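Local coordinates for putative ABC transporter subunit, substrate-binding component (PDB 4EVQ), which binds 4-hydroxybenzoate and probably delivers it, as the solute-binding component of an ABC transporter, for uptake of lignin-derived aromatic compounds, at residues 89-94 and 159-164. Numbering follows the deposited sequence.
Sequences TVHSGV and WKYAAG. With PHB (p-hydroxybenzoic acid), chain H.
His91 and Tyr161 stack across the ligand cleft in an offset pair, ring centroids 4.2 Å apart and planes inclined by 22°. The imidazole lies over one face of the phenol ring, near CD2 and CE2, with His91 NE2 3.3 Å from Tyr161 CD2. With CG anti to the backbone N (chi1 -177°), the imidazole can do two jobs: ND1, at the edge of the ring, receives weak N-cap bonds from Gly93 N and Val94 N, while one face lies over Tyr161 CE2. Replacing the imidazole by an alanine's methyl is likely to leave those two amides without their cap and one face of Tyr161 without its stacking partner.

The pair illustrates how a two-lobed binding protein closes around its solute, here p-hydroxybenzoic acid (PHB). Its carboxylate is the tight centre of the contact. PHB O1' accepts from Ser92 N, at the start of a helix, and from Tyr161 OH at 2.6 Å. PHB O2' takes the bond from Ser92 OG, also 2.6 Å long. Ala163 CB closes in on the same group, 3.3 Å from PHB O1'. Helix 92-105 thus presents its N-terminal end to the carboxylate, which probably favours the anion. Packing is looser toward the partly exposed Ala162, whose CB lies 4.3 Å from Ser92 CB.

Phe190 adds an edge-to-face contact to His91 and also meets Tyr161, while Tyr29 hydrogen-bonds the Tyr161 hydroxyl. Each segment leads from a parallel strand into a helix, 85-88 into 92-105 and 153-159 into 162-177, the two strands belonging to different sheets, so one lobe meets the carboxylate with a helix-start amide and a serine hydroxyl, the other with the Tyr161 hydroxyl and the Ala163 methyl.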
loop_
_atom_site.group_PDB
_atom_site.type_symbol
_atom_site.label_atom_id
_atom_site.label_comp_id
_atom_site.label_asym_id
_atom_site.label_seq_id
_atom_site.Cartn_x
_atom_site.Cartn_y
_atom_site.Cartn_z
ATOM N N THR A 89 -2.324 -5.097 7.827
ATOM C CA THR A 89 -1.031 -4.584 8.207
ATOM C C THR A 89 -0.264 -4.177 6.940
ATOM O O THR A 89 -0.891 -3.981 5.876
ATOM C CB THR A 89 -0.295 -5.619 9.030
ATOM O OG1 THR A 89 0.999 -5.080 9.441
ATOM C CG2 THR A 89 -0.066 -6.912 8.271
ATOM N N VAL A 90 1.052 -4.045 7.020
ATOM C CA VAL A 90 1.908 -3.692 5.883
ATOM C C VAL A 90 2.390 -4.836 5.050
ATOM O O VAL A 90 2.216 -4.824 3.837
ATOM C CB VAL A 90 3.119 -2.859 6.387
ATOM C CG1 VAL A 90 4.173 -2.652 5.299
ATOM C CG2 VAL A 90 2.637 -1.492 6.908
ATOM N N HIS A 91 2.993 -5.830 5.674
ATOM C CA HIS A 91 3.648 -6.954 4.979
ATOM C C HIS A 91 2.616 -8.007 4.565
ATOM O O HIS A 91 1.821 -8.445 5.389
ATOM C CB HIS A 91 4.693 -7.523 5.953
ATOM C CG HIS A 91 5.545 -8.637 5.418
ATOM N ND1 HIS A 91 5.072 -9.913 5.199
ATOM C CD2 HIS A 91 6.878 -8.695 5.200
ATOM C CE1 HIS A 91 6.070 -10.696 4.828
ATOM N NE2 HIS A 91 7.175 -9.977 4.799
ATOM N N SER A 92 2.613 -8.364 3.296
ATOM C CA SER A 92 1.606 -9.265 2.760
ATOM C C SER A 92 1.576 -10.623 3.401
ATOM O O SER A 92 0.518 -11.219 3.504
ATOM C CB SER A 92 1.800 -9.466 1.260
ATOM O OG SER A 92 1.267 -8.419 0.489
ATOM N N GLY A 93 2.723 -11.155 3.797
ATOM C CA GLY A 93 2.725 -12.447 4.462
ATOM C C GLY A 93 2.057 -12.386 5.840
ATOM O O GLY A 93 1.292 -13.294 6.189
ATOM N N VAL A 94 2.330 -11.345 6.619
ATOM C CA VAL A 94 1.611 -11.178 7.890
ATOM C C VAL A 94 0.136 -10.978 7.632
ATOM O O VAL A 94 -0.707 -11.580 8.303
ATOM C CB VAL A 94 2.167 -9.963 8.672
ATOM C CG1 VAL A 94 1.426 -9.717 10.000
ATOM C CG2 VAL A 94 3.641 -10.101 8.909
ATOM N N TRP A 159 12.447 -8.152 -3.401
ATOM C CA TRP A 159 12.614 -9.055 -2.283
ATOM C C TRP A 159 11.830 -10.354 -2.494
ATOM O O TRP A 159 10.738 -10.353 -3.091
ATOM C CB TRP A 159 12.141 -8.385 -0.981
ATOM C CG TRP A 159 13.132 -7.454 -0.359
ATOM C CD1 TRP A 159 14.465 -7.692 -0.177
ATOM C CD2 TRP A 159 12.877 -6.168 0.197
ATOM N NE1 TRP A 159 15.033 -6.659 0.490
ATOM C CE2 TRP A 159 14.088 -5.703 0.748
ATOM C CE3 TRP A 159 11.733 -5.389 0.343
ATOM C CZ2 TRP A 159 14.195 -4.470 1.401
ATOM C CZ3 TRP A 159 11.826 -4.209 0.995
ATOM C CH2 TRP A 159 13.050 -3.735 1.496
ATOM N N LYS A 160 12.394 -11.442 -1.975
ATOM C CA LYS A 160 11.835 -12.768 -2.107
ATOM C C LYS A 160 10.758 -13.014 -1.021
ATOM O O LYS A 160 10.965 -13.694 -0.023
ATOM C CB LYS A 160 12.923 -13.822 -2.067
ATOM C CG LYS A 160 12.419 -15.217 -2.488
ATOM C CD LYS A 160 13.486 -16.256 -2.702
ATOM C CE LYS A 160 12.815 -17.596 -2.989
ATOM N NZ LYS A 160 12.081 -18.159 -1.820
ATOM N N TYR A 161 9.597 -12.421 -1.233
ATOM C CA TYR A 161 8.435 -12.728 -0.429
ATOM C C TYR A 161 7.212 -12.394 -1.279
ATOM O O TYR A 161 7.342 -11.834 -2.361
ATOM C CB TYR A 161 8.442 -12.045 0.951
ATOM C CG TYR A 161 7.935 -10.611 0.998
ATOM C CD1 TYR A 161 8.740 -9.587 0.592
ATOM C CD2 TYR A 161 6.677 -10.281 1.512
ATOM C CE1 TYR A 161 8.323 -8.267 0.679
ATOM C CE2 TYR A 161 6.262 -8.990 1.591
ATOM C CZ TYR A 161 7.077 -7.973 1.181
ATOM O OH TYR A 161 6.679 -6.673 1.275
ATOM N N ALA A 162 6.024 -12.649 -0.734
ATOM C CA ALA A 162 4.785 -12.593 -1.521
ATOM C C ALA A 162 4.585 -11.303 -2.272
ATOM O O ALA A 162 4.143 -11.320 -3.401
ATOM C CB ALA A 162 3.563 -12.905 -0.643
ATOM N N ALA A 163 4.830 -10.170 -1.638
ATOM C CA ALA A 163 4.509 -8.934 -2.290
ATOM C C ALA A 163 5.394 -8.702 -3.484
ATOM O O ALA A 163 4.924 -8.240 -4.540
ATOM C CB ALA A 163 4.553 -7.746 -1.345
ATOM N N GLY A 164 6.684 -8.973 -3.325
ATOM C CA GLY A 164 7.592 -8.820 -4.457
ATOM C C GLY A 164 7.224 -9.791 -5.559
ATOM O O GLY A 164 7.156 -9.414 -6.741
HETATM C "C1'" PHB H . 3.404 -5.738 1.083
HETATM O "O1'" PHB H . 4.094 -6.600 1.674
HETATM O "O2'" PHB H . 2.209 -5.982 0.652
HETATM C C1 PHB H . 3.899 -4.367 0.844
HETATM C C2 PHB H . 4.893 -3.846 1.673
HETATM C C3 PHB H . 5.376 -2.568 1.443
HETATM C C4 PHB H . 4.892 -1.842 0.404
HETATM C C5 PHB H . 3.891 -2.327 -0.416
HETATM C C6 PHB H . 3.423 -3.586 -0.183
HETATM O O4 PHB H . 5.352 -0.599 0.163
#